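Local coordinates for CELL division protein FTSZ (Haloferax volcanii, PDB 4B45) that binds GTP and assembles into tubulin-like protofilaments, and takes part in the control of cell shape in a halophilic archaeon, at residues A72-M75 / E76-T80; V82-A85 / L86-R89; K117-A120 / G121-V125; L150-V153 / A154-D158; V208-S211 / E212-T216. One frame throughout, in Å; residues are numbered along the deposited sequence.

Interaction 1 (A72-M75 / E76-T80); sequences AAVM and ESDQT
Ser77 meets Ala73 through two hydrogen bonds, and both end on the same carbonyl oxygen. Its backbone N lies 3.0 Å from Ala73 O, and its hydroxyl OG donates to that oxygen at 2.9 Å. The two donors come from opposite faces of the carbonyl plane, so the acceptor is gripped from both sides. With OG beside its own backbone N (chi1 -49°), the hydroxyl folds back over the preceding turn of helix 68-85. The other backbone bonds follow the i to i+4 pattern of an alpha-helix: Glu76 N to Ala72 O at 2.9 Å, and Asp78 N to Val74 O at 3.0 Å, the latter with a bent N-H...O angle of 134°.

Glu76 lays CG against Ala72 O at 3.1 Å before its chain bends and its carboxylate leads away. The side chains of Val74 and Asp78 cross obliquely, Val74 CG1 coming 4.1 Å from Asp78 OD2, a methyl beside a carboxylate oxygen. That oxygen accepts from the backbone N of Gly55, while Val74 and Asp78 both touch Ile54. Were Asp78 cut back to an alanine, Gly55 N would probably lose this acceptor, and the 54-55 loop one of its ties to the helix. Met75 turns to helix 107-120, where it touches Val114, and its side chain lies about 9 Å from the bound nucleotide.

The chemistry implies a division of labour, in which Ser77 spends its hydroxyl on its own helix and Asp78 spends its carboxylate on a neighbouring loop.

Interaction 2 (V82-A85 / L86-R89); sequences VMSA and LDGR
Asp87 turns its CG beside its own backbone N (chi1 -79°), which folds the carboxylate back against the turn before it. Its OD1 comes 3.0 Å from Met83 O; both are acceptors, so no hydrogen bond forms between them. Arg89 starts the same way (chi1 -56°) but then runs extended from CG to NE, drawing its aliphatic stem past the carbonyl oxygen of Ala85: CG lies 3.0 Å and CD 3.1 Å from Ala85 O. Leu86 sets CB 3.3 Å from Met83 O.

Here helix 68-85 of the nucleotide-binding domain passes into the loop that leads to strand 96-102. The bonds show the change of pitch. Leu86 N is shared between two weak bonds, one to Val82 O at 3.5 Å and one to Met83 O at 3.1 Å, and Asp87 N makes another weak bond to Ser84 O at 3.4 Å. Within the helix, Ser84 OG is hydrogen-bonded back to Thr80 O.

Side chains then tie the helix end to its surroundings. Leu86 packs on Val4 and Ile6 of strand 3-8, and Val82 on Val37 of strand 31-38. The guanidinium of Arg89 reaches strand 31-38 as well, where NH1 forms a salt bridge with Asp33.

Interaction 3 (K117-A120 / G121-V125); sequences KALA and GVYDV
Leu119 O takes two backbone donors as helix 107-120 gives way to loop: Tyr123 N approaches nearly along the C=O axis at 3.1 Å, with an N-H...O angle of 172°, and Val122 N sits above the carbonyl plane at 3.2 Å. One oxygen thus serves both an i+4 amide (Tyr123) and an i+3 amide (Val122). A weak bond from Gly121 N to Ala118 O, at 3.4 Å, belongs to the same turn.

The side chains of Leu119 and Tyr123 meet on one flank of this turn. Methyl CD2 of Leu119 lies obliquely to the phenol ring and touches its CE2 at 3.6 Å and its CD2 at 3.7 Å, so the contact is with the CD2-CE2 bond of the ring. In Val122, a chi1 of -84° for CG1 leaves CG2 between the backbone N and the carbonyl carbon, which brings this methyl to 3.2 Å from Ala118 O and 3.3 Å from Leu119 O. The branch therefore leans over the carbonyls of Ala118 and Leu119.

Around this turn, buried Leu119 touches Met83 of helix 68-85, Leu86 of the loop that follows it and Val99 of strand 96-102. Tyr123 rests on Ile97 of that strand and on Val90, Val122 leans on Met83, and Ala118 faces Gln79. The chain then continues into strand 127-133; the turn itself lies away from the nucleotide site.

Interaction 4 (L150-V153 / A154-D158); sequences LKTV and AREAD
Thr152 O is gripped by two backbone amides, Glu156 N in its carbonyl plane and Arg155 N above it, both at 3.1 Å. The doubled acceptor marks the last turn of helix 140-156, the helical arm of the beta-alpha-beta unit that links strands 127-133 and 159-164 in the Rossmann-like GTPase domain. Before it, Ala154 N bonds to Leu150 O at 3.0 Å. After it, Ala157 N bonds to Val153 O at 2.8 Å just as the backbone leaves helical geometry.

Beside these bonds, Glu156 holds CG next to its backbone N (chi1 -52°), which brings it to 3.3 Å from Thr152 O, and the bend at chi2 then turns its carboxylate. CG2 of Thr152 lies 4.0 Å from Glu156 CG. Thr152 OG1 is hydrogen-bonded to Arg148 O, one turn earlier. The carboxylate of Glu156 has a long ion pair with Arg155, in which the oxygen stands well out of the guanidinium plane, and a weak one with Lys117 of helix 107-120.

On the buried side, Leu150 packs on Leu162, and Val153 on Val160 and Val129 of the strands and on Pro113 of helix 107-120. Ala157 also touches Val129, and its CB is directed toward segment 150-153 and lies 3.2 Å from Val153 O.

Interaction 5 (V208-S211 / E212-T216); sequences VDTS and EVINT
Val208 CG1 rests on the aliphatic part of Glu212, 3.8 Å from its CG, the two side chains crossing at an angle. The same CG lies 3.2 Å from Asp209 O, so the stem of the glutamate is held over the start of helix 210-217. Its chain bends at the second torsion (chi2 -68°) and carries the carboxylate near that of Asp209, to whose side chain it runs obliquely, with OE2 4.0 Å from Asp209 OD2 and the two carboxylate planes 20° apart. Two like charges this close probably disfavour each other somewhat. OE1 has a long, weak ion pair with Arg299 of strand 298-304. Cutting Glu212 back to an alanine is likely to take from Val208 the stem it rests on and from Arg299 this nearby negative charge.

Backbone bonds position these groups. Glu212 N reaches Asp209 O at 3.2 Å from above its carbonyl plane, as the chain turns into the helix. Ile214 N then bonds to Thr210 O at 3.2 Å, in the carbonyl plane, and Asn215 N to Ser211 O at 2.9 Å. One turn on, Glu212 O is itself taken by both the backbone N and the hydroxyl of Thr216, with Thr216 OG1 2.6 Å from Glu212 O.

Further out, Thr210 OG1 makes a weak hydrogen bond with the N-terminal amine of Met1, a residue on which Val213 and Ile214 also pack. The helix lies against strand 263-272 of the C-terminal domain, where Val208 meets Val269, and Glu212, Val213 and Thr216 meet Leu267.

How the interactions relate
Interactions 1 and 2 follow each other along helix 68-85, its middle and its end, and join where Met75 packs on Val82. Interaction 3, at the end of the adjacent helix 107-120, is a surface contact, the other four being partly buried, yet its Leu119 closes an apolar cluster with Met83 and Leu86 of interaction 2. Lys117 packs along Glu156, which links interactions 3 and 4. Interaction 5 stands apart in the C-terminal domain, touching none of the others. Chemistry follows position: hydroxyls of Ser77 and Thr216 bond to carbonyls one turn back in their own helices in interactions 1 and 5, whereas the helix ends of interactions 3 and 4 share one carbonyl between two amides.

Interaction 1 (A72-M75 / E76-T80)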
loop_
_atom_site.group_PDB
_atom_site.type_symbol
_atom_site.label_atom_id
_atom_site.label_comp_id
_atom_site.label_asym_id
_atom_site.label_seq_id
_atom_site.Cartn_x
_atom_site.Cartn_y
_atom_site.Cartn_z
ATOM N N ALA A 72 10.957 17.630 5.958
ATOM C CA ALA A 72 9.737 18.402 5.766
ATOM C C ALA A 72 10.029 19.779 5.137
ATOM O O ALA A 72 9.335 20.199 4.215
ATOM C CB ALA A 72 9.011 18.568 7.103
ATOM N N ALA A 73 11.052 20.468 5.641
ATOM C CA ALA A 73 11.397 21.826 5.184
ATOM C C ALA A 73 11.767 21.849 3.705
ATOM O O ALA A 73 11.387 22.758 2.965
ATOM C CB ALA A 73 12.546 22.389 6.010
ATOM N N VAL A 74 12.504 20.834 3.273
ATOM C CA VAL A 74 12.936 20.759 1.884
ATOM C C VAL A 74 11.742 20.528 0.955
ATOM O O VAL A 74 11.659 21.106 -0.131
ATOM C CB VAL A 74 14.002 19.668 1.708
ATOM C CG1 VAL A 74 14.202 19.348 0.250
ATOM C CG2 VAL A 74 15.299 20.119 2.346
ATOM N N MET A 75 10.801 19.697 1.386
ATOM C CA MET A 75 9.592 19.481 0.603
ATOM C C MET A 75 8.722 20.746 0.576
ATOM O O MET A 75 8.034 21.011 -0.406
ATOM C CB MET A 75 8.800 18.281 1.148
ATOM C CG MET A 75 7.550 17.934 0.347
ATOM S SD MET A 75 7.968 17.254 -1.266
ATOM C CE MET A 75 8.536 15.610 -0.791
ATOM N N GLU A 76 8.740 21.521 1.655
ATOM C CA GLU A 76 8.008 22.789 1.668
ATOM C C GLU A 76 8.568 23.748 0.616
ATOM O O GLU A 76 7.817 24.317 -0.189
ATOM C CB GLU A 76 8.098 23.467 3.043
ATOM C CG GLU A 76 7.470 22.710 4.201
ATOM C CD GLU A 76 5.957 22.859 4.265
ATOM O OE1 GLU A 76 5.347 23.271 3.256
ATOM O OE2 GLU A 76 5.379 22.569 5.337
ATOM N N SER A 77 9.890 23.923 0.639
ATOM C CA SER A 77 10.575 24.884 -0.226
ATOM C C SER A 77 10.497 24.487 -1.688
ATOM O O SER A 77 10.454 25.343 -2.566
ATOM C CB SER A 77 12.051 24.986 0.158
ATOM O OG SER A 77 12.195 25.156 1.551
ATOM N N ASP A 78 10.494 23.183 -1.942
ATOM C CA ASP A 78 10.679 22.680 -3.293
ATOM C C ASP A 78 9.438 21.994 -3.850
ATOM O O ASP A 78 9.513 21.343 -4.895
ATOM C CB ASP A 78 11.878 21.724 -3.341
ATOM C CG ASP A 78 13.213 22.424 -3.031
ATOM O OD1 ASP A 78 13.207 23.643 -2.761
ATOM O OD2 ASP A 78 14.273 21.755 -3.066
ATOM N N GLN A 79 8.295 22.147 -3.181
ATOM C CA GLN A 79 7.081 21.444 -3.614
ATOM C C GLN A 79 6.564 21.822 -5.004
ATOM O O GLN A 79 5.964 20.980 -5.690
ATOM C CB GLN A 79 5.954 21.545 -2.582
ATOM C CG GLN A 79 5.584 22.936 -2.140
ATOM C CD GLN A 79 4.414 22.917 -1.170
ATOM O OE1 GLN A 79 4.604 22.895 0.048
ATOM N NE2 GLN A 79 3.195 22.911 -1.706
ATOM N N THR A 80 6.786 23.074 -5.411
ATOM C CA THR A 80 6.376 23.528 -6.739
ATOM C C THR A 80 7.041 22.670 -7.816
ATOM O O THR A 80 6.369 22.162 -8.709
ATOM C CB THR A 80 6.682 25.017 -6.958
ATOM O OG1 THR A 80 6.123 25.780 -5.880
ATOM C CG2 THR A 80 6.090 25.516 -8.296
#

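Interaction 2 (V82-A85 / L86-R89)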
loop_
_atom_site.group_PDB
_atom_site.type_symbol
_atom_site.label_atom_id
_atom_site.label_comp_id
_atom_site.label_asym_id
_atom_site.label_seq_id
_atom_site.Cartn_x
_atom_site.Cartn_y
_atom_site.Cartn_z
ATOM N N VAL A 82 8.147 19.696 -7.397
ATOM C CA VAL A 82 7.490 18.398 -7.272
ATOM C C VAL A 82 6.127 18.392 -7.970
ATOM O O VAL A 82 5.892 17.570 -8.862
ATOM C CB VAL A 82 7.341 17.958 -5.800
ATOM C CG1 VAL A 82 6.698 16.584 -5.723
ATOM C CG2 VAL A 82 8.702 17.951 -5.106
ATOM N N MET A 83 5.242 19.317 -7.579
ATOM C CA MET A 83 3.913 19.445 -8.194
ATOM C C MET A 83 3.980 19.580 -9.718
ATOM O O MET A 83 3.057 19.167 -10.428
ATOM C CB MET A 83 3.153 20.662 -7.639
ATOM C CG MET A 83 2.974 20.713 -6.128
ATOM S SD MET A 83 1.823 19.520 -5.437
ATOM C CE MET A 83 0.263 20.182 -6.022
ATOM N N SER A 84 5.061 20.178 -10.217
ATOM C CA SER A 84 5.200 20.430 -11.653
ATOM C C SER A 84 5.629 19.196 -12.425
ATOM O O SER A 84 5.401 19.100 -13.630
ATOM C CB SER A 84 6.172 21.574 -11.910
ATOM O OG SER A 84 5.620 22.781 -11.418
ATOM N N ALA A 85 6.257 18.253 -11.733
ATOM C CA ALA A 85 6.514 16.954 -12.329
ATOM C C ALA A 85 5.169 16.260 -12.560
ATOM O O ALA A 85 5.007 15.498 -13.510
ATOM C CB ALA A 85 7.417 16.112 -11.430
ATOM N N LEU A 86 4.197 16.560 -11.703
ATOM C CA LEU A 86 2.876 15.940 -11.771
ATOM C C LEU A 86 1.925 16.573 -12.774
ATOM O O LEU A 86 0.886 15.993 -13.080
ATOM C CB LEU A 86 2.209 15.997 -10.407
ATOM C CG LEU A 86 2.827 15.146 -9.317
ATOM C CD1 LEU A 86 2.086 15.451 -8.041
ATOM C CD2 LEU A 86 2.708 13.686 -9.700
ATOM N N ASP A 87 2.261 17.769 -13.250
ATOM C CA ASP A 87 1.409 18.492 -14.189
ATOM C C ASP A 87 0.949 17.600 -15.336
ATOM O O ASP A 87 -0.242 17.322 -15.477
ATOM C CB ASP A 87 2.136 19.721 -14.745
ATOM C CG ASP A 87 2.126 20.896 -13.781
ATOM O OD1 ASP A 87 1.769 20.695 -12.601
ATOM O OD2 ASP A 87 2.482 22.018 -14.205
ATOM N N GLY A 88 1.897 17.133 -16.138
ATOM C CA GLY A 88 1.573 16.295 -17.276
ATOM C C GLY A 88 1.444 14.829 -16.915
ATOM O O GLY A 88 1.394 13.970 -17.798
ATOM N N ARG A 89 1.385 14.537 -15.618
ATOM C CA ARG A 89 1.355 13.148 -15.159
ATOM C C ARG A 89 0.070 12.753 -14.429
ATOM O O ARG A 89 -0.479 11.684 -14.686
ATOM C CB ARG A 89 2.594 12.834 -14.321
ATOM C CG ARG A 89 3.884 13.131 -15.064
ATOM C CD ARG A 89 5.083 12.495 -14.402
ATOM N NE ARG A 89 6.331 12.973 -14.982
ATOM C CZ ARG A 89 6.856 12.501 -16.105
ATOM N NH1 ARG A 89 6.240 11.538 -16.772
ATOM N NH2 ARG A 89 7.997 12.995 -16.566
#

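Interaction 3 (K117-A120 / G121-V125)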
loop_
_atom_site.group_PDB
_atom_site.type_symbol
_atom_site.label_atom_id
_atom_site.label_comp_id
_atom_site.label_asym_id
_atom_site.label_seq_id
_atom_site.Cartn_x
_atom_site.Cartn_y
_atom_site.Cartn_z
ATOM N N LYS A 117 -0.667 16.673 2.018
ATOM C CA LYS A 117 -1.496 17.818 2.370
ATOM C C LYS A 117 -1.577 18.836 1.231
ATOM O O LYS A 117 -2.593 19.499 1.055
ATOM C CB LYS A 117 -0.974 18.486 3.641
ATOM C CG LYS A 117 -1.783 19.681 4.085
ATOM C CD LYS A 117 -1.217 20.284 5.356
ATOM C CE LYS A 117 -2.086 21.434 5.849
ATOM N NZ LYS A 117 -1.636 21.938 7.180
ATOM N N ALA A 118 -0.509 18.959 0.452
ATOM C CA ALA A 118 -0.539 19.860 -0.695
ATOM C C ALA A 118 -1.462 19.338 -1.809
ATOM O O ALA A 118 -2.248 20.093 -2.389
ATOM C CB ALA A 118 0.872 20.099 -1.218
ATOM N N LEU A 119 -1.368 18.045 -2.096
ATOM C CA LEU A 119 -2.155 17.420 -3.156
ATOM C C LEU A 119 -3.636 17.331 -2.804
ATOM O O LEU A 119 -4.503 17.547 -3.649
ATOM C CB LEU A 119 -1.614 16.022 -3.443
ATOM C CG LEU A 119 -0.266 16.029 -4.162
ATOM C CD1 LEU A 119 0.492 14.714 -3.992
ATOM C CD2 LEU A 119 -0.493 16.323 -5.623
ATOM N N ALA A 120 -3.918 17.003 -1.549
ATOM C CA ALA A 120 -5.289 16.873 -1.080
ATOM C C ALA A 120 -6.043 18.194 -1.207
ATOM O O ALA A 120 -7.266 18.215 -1.306
ATOM C CB ALA A 120 -5.303 16.387 0.362
ATOM N N GLY A 121 -5.305 19.298 -1.215
ATOM C CA GLY A 121 -5.923 20.606 -1.210
ATOM C C GLY A 121 -6.112 21.211 -2.583
ATOM O O GLY A 121 -6.347 22.416 -2.701
ATOM N N VAL A 122 -6.012 20.388 -3.623
ATOM C CA VAL A 122 -6.165 20.884 -4.992
ATOM C C VAL A 122 -6.833 19.900 -5.954
ATOM O O VAL A 122 -7.659 20.296 -6.781
ATOM C CB VAL A 122 -4.819 21.337 -5.595
ATOM C CG1 VAL A 122 -4.481 22.772 -5.183
ATOM C CG2 VAL A 122 -3.704 20.362 -5.239
ATOM N N TYR A 123 -6.474 18.625 -5.854
ATOM C CA TYR A 123 -7.061 17.610 -6.729
ATOM C C TYR A 123 -8.380 17.092 -6.161
ATOM O O TYR A 123 -8.590 17.106 -4.944
ATOM C CB TYR A 123 -6.065 16.472 -6.999
ATOM C CG TYR A 123 -4.919 16.908 -7.883
ATOM C CD1 TYR A 123 -5.086 17.024 -9.254
ATOM C CD2 TYR A 123 -3.680 17.230 -7.345
ATOM C CE1 TYR A 123 -4.056 17.436 -10.068
ATOM C CE2 TYR A 123 -2.639 17.642 -8.151
ATOM C CZ TYR A 123 -2.833 17.744 -9.514
ATOM O OH TYR A 123 -1.803 18.159 -10.328
ATOM N N ASP A 124 -9.281 16.663 -7.042
ATOM C CA ASP A 124 -10.588 16.203 -6.589
ATOM C C ASP A 124 -10.564 14.741 -6.155
ATOM O O ASP A 124 -11.409 14.304 -5.377
ATOM C CB ASP A 124 -11.663 16.434 -7.656
ATOM C CG ASP A 124 -13.067 16.262 -7.106
ATOM O OD1 ASP A 124 -13.227 16.339 -5.867
ATOM O OD2 ASP A 124 -14.012 16.043 -7.900
ATOM N N VAL A 125 -9.584 13.989 -6.644
ATOM C CA VAL A 125 -9.501 12.557 -6.348
ATOM C C VAL A 125 -8.878 12.300 -4.980
ATOM O O VAL A 125 -8.170 13.164 -4.445
ATOM C CB VAL A 125 -8.710 11.810 -7.441
ATOM C CG1 VAL A 125 -9.485 11.836 -8.752
ATOM C CG2 VAL A 125 -7.336 12.435 -7.621
#

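Interaction 4 (L150-V153 / A154-D158)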
loop_
_atom_site.group_PDB
_atom_site.type_symbol
_atom_site.label_atom_id
_atom_site.label_comp_id
_atom_site.label_asym_id
_atom_site.label_seq_id
_atom_site.Cartn_x
_atom_site.Cartn_y
_atom_site.Cartn_z
ATOM N N LEU A 150 3.253 8.994 10.893
ATOM C CA LEU A 150 1.990 8.259 10.845
ATOM C C LEU A 150 0.862 9.115 11.396
ATOM O O LEU A 150 -0.236 9.152 10.839
ATOM C CB LEU A 150 2.075 6.953 11.643
ATOM C CG LEU A 150 0.767 6.151 11.702
ATOM C CD1 LEU A 150 0.280 5.848 10.306
ATOM C CD2 LEU A 150 0.939 4.848 12.501
ATOM N N LYS A 151 1.146 9.816 12.486
ATOM C CA LYS A 151 0.151 10.687 13.083
ATOM C C LYS A 151 -0.249 11.779 12.094
ATOM O O LYS A 151 -1.416 12.076 11.932
ATOM C CB LYS A 151 0.687 11.301 14.373
ATOM C CG LYS A 151 -0.212 11.111 15.574
ATOM C CD LYS A 151 0.290 11.944 16.746
ATOM C CE LYS A 151 -0.774 12.103 17.826
ATOM N NZ LYS A 151 -0.302 12.936 18.975
ATOM N N THR A 152 0.729 12.360 11.415
ATOM C CA THR A 152 0.435 13.473 10.523
ATOM C C THR A 152 -0.302 13.031 9.266
ATOM O O THR A 152 -1.301 13.642 8.883
ATOM C CB THR A 152 1.703 14.236 10.110
ATOM O OG1 THR A 152 2.440 14.620 11.278
ATOM C CG2 THR A 152 1.323 15.475 9.324
ATOM N N VAL A 153 0.183 11.977 8.617
ATOM C CA VAL A 153 -0.477 11.514 7.403
ATOM C C VAL A 153 -1.894 11.009 7.663
ATOM O O VAL A 153 -2.758 11.138 6.798
ATOM C CB VAL A 153 0.340 10.456 6.630
ATOM C CG1 VAL A 153 1.635 11.067 6.130
ATOM C CG2 VAL A 153 0.599 9.211 7.487
ATOM N N ALA A 154 -2.145 10.452 8.848
ATOM C CA ALA A 154 -3.487 9.969 9.161
ATOM C C ALA A 154 -4.499 11.106 9.239
ATOM O O ALA A 154 -5.703 10.871 9.124
ATOM C CB ALA A 154 -3.501 9.163 10.441
ATOM N N ARG A 155 -4.017 12.329 9.447
ATOM C CA ARG A 155 -4.891 13.498 9.434
ATOM C C ARG A 155 -4.987 14.141 8.056
ATOM O O ARG A 155 -6.048 14.593 7.656
ATOM C CB ARG A 155 -4.419 14.556 10.430
ATOM C CG ARG A 155 -4.678 14.234 11.887
ATOM C CD ARG A 155 -4.333 15.439 12.743
ATOM N NE ARG A 155 -3.175 16.141 12.198
ATOM C CZ ARG A 155 -2.821 17.379 12.526
ATOM N NH1 ARG A 155 -3.535 18.069 13.405
ATOM N NH2 ARG A 155 -1.749 17.928 11.970
ATOM N N GLU A 156 -3.873 14.193 7.337
ATOM C CA GLU A 156 -3.816 14.944 6.090
ATOM C C GLU A 156 -4.221 14.144 4.854
ATOM O O GLU A 156 -4.690 14.719 3.877
ATOM C CB GLU A 156 -2.417 15.540 5.866
ATOM C CG GLU A 156 -1.853 16.346 7.030
ATOM C CD GLU A 156 -2.626 17.615 7.311
ATOM O OE1 GLU A 156 -3.489 17.988 6.483
ATOM O OE2 GLU A 156 -2.366 18.243 8.362
ATOM N N ALA A 157 -4.005 12.834 4.880
ATOM C CA ALA A 157 -4.326 11.990 3.732
ATOM C C ALA A 157 -5.773 11.517 3.797
ATOM O O ALA A 157 -6.424 11.612 4.841
ATOM C CB ALA A 157 -3.375 10.787 3.674
ATOM N N ASP A 158 -6.286 11.004 2.688
ATOM C CA ASP A 158 -7.654 10.494 2.706
ATOM C C ASP A 158 -7.673 9.123 3.343
ATOM O O ASP A 158 -8.667 8.735 3.948
ATOM C CB ASP A 158 -8.275 10.479 1.318
ATOM C CG ASP A 158 -8.692 11.859 0.871
ATOM O OD1 ASP A 158 -9.677 12.387 1.431
ATOM O OD2 ASP A 158 -8.021 12.430 -0.018
#

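Interaction 5 (V208-S211 / E212-T216)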
loop_
_atom_site.group_PDB
_atom_site.type_symbol
_atom_site.label_atom_id
_atom_site.label_comp_id
_atom_site.label_asym_id
_atom_site.label_seq_id
_atom_site.Cartn_x
_atom_site.Cartn_y
_atom_site.Cartn_z
ATOM N N VAL A 208 -15.177 -5.545 -10.215
ATOM C CA VAL A 208 -15.299 -4.668 -9.055
ATOM C C VAL A 208 -15.106 -3.195 -9.420
ATOM O O VAL A 208 -13.993 -2.783 -9.761
ATOM C CB VAL A 208 -14.225 -5.021 -8.014
ATOM C CG1 VAL A 208 -14.460 -4.260 -6.732
ATOM C CG2 VAL A 208 -14.203 -6.517 -7.758
ATOM N N ASP A 209 -16.171 -2.400 -9.327
ATOM C CA ASP A 209 -16.083 -0.969 -9.639
ATOM C C ASP A 209 -14.973 -0.330 -8.817
ATOM O O ASP A 209 -14.722 -0.735 -7.693
ATOM C CB ASP A 209 -17.394 -0.239 -9.329
ATOM C CG ASP A 209 -18.527 -0.608 -10.283
ATOM O OD1 ASP A 209 -18.261 -1.242 -11.336
ATOM O OD2 ASP A 209 -19.691 -0.244 -9.975
ATOM N N THR A 210 -14.323 0.680 -9.380
ATOM C CA THR A 210 -13.306 1.441 -8.659
ATOM C C THR A 210 -13.934 2.137 -7.455
ATOM O O THR A 210 -13.273 2.382 -6.445
ATOM C CB THR A 210 -12.666 2.480 -9.611
ATOM O OG1 THR A 210 -11.828 1.789 -10.544
ATOM C CG2 THR A 210 -11.862 3.529 -8.854
ATOM N N SER A 211 -15.224 2.447 -7.557
ATOM C CA SER A 211 -15.901 3.168 -6.490
ATOM C C SER A 211 -16.010 2.344 -5.197
ATOM O O SER A 211 -16.172 2.916 -4.112
ATOM C CB SER A 211 -17.284 3.639 -6.960
ATOM O OG SER A 211 -18.110 2.531 -7.299
ATOM N N GLU A 212 -15.924 1.013 -5.307
ATOM C CA GLU A 212 -15.932 0.147 -4.126
ATOM C C GLU A 212 -14.662 0.348 -3.302
ATOM O O GLU A 212 -14.690 0.277 -2.067
ATOM C CB GLU A 212 -16.031 -1.349 -4.496
ATOM C CG GLU A 212 -16.979 -1.706 -5.629
ATOM C CD GLU A 212 -18.426 -1.477 -5.277
ATOM O OE1 GLU A 212 -18.719 -1.238 -4.088
ATOM O OE2 GLU A 212 -19.274 -1.539 -6.192
ATOM N N VAL A 213 -13.548 0.556 -3.991
ATOM C CA VAL A 213 -12.271 0.846 -3.324
ATOM C C VAL A 213 -12.343 2.210 -2.642
ATOM O O VAL A 213 -11.988 2.354 -1.465
ATOM C CB VAL A 213 -11.093 0.784 -4.322
ATOM C CG1 VAL A 213 -9.790 1.218 -3.670
ATOM C CG2 VAL A 213 -10.951 -0.629 -4.890
ATOM N N ILE A 214 -12.846 3.200 -3.377
ATOM C CA ILE A 214 -12.961 4.557 -2.860
ATOM C C ILE A 214 -13.871 4.634 -1.640
ATOM O O ILE A 214 -13.548 5.283 -0.645
ATOM C CB ILE A 214 -13.470 5.518 -3.945
ATOM C CG1 ILE A 214 -12.481 5.533 -5.112
ATOM C CG2 ILE A 214 -13.688 6.925 -3.365
ATOM C CD1 ILE A 214 -12.696 6.648 -6.112
ATOM N N ASN A 215 -15.011 3.962 -1.706
ATOM C CA ASN A 215 -15.940 3.977 -0.585
ATOM C C ASN A 215 -15.464 3.166 0.627
ATOM O O ASN A 215 -15.830 3.455 1.770
ATOM C CB ASN A 215 -17.335 3.572 -1.058
ATOM C CG ASN A 215 -17.943 4.623 -1.961
ATOM O OD1 ASN A 215 -17.371 5.710 -2.122
ATOM N ND2 ASN A 215 -19.098 4.322 -2.550
ATOM N N THR A 216 -14.629 2.169 0.380
ATOM C CA THR A 216 -13.998 1.440 1.470
ATOM C C THR A 216 -13.004 2.324 2.236
ATOM O O THR A 216 -12.975 2.323 3.473
ATOM C CB THR A 216 -13.299 0.158 0.951
ATOM O OG1 THR A 216 -14.272 -0.692 0.321
ATOM C CG2 THR A 216 -12.643 -0.605 2.093
#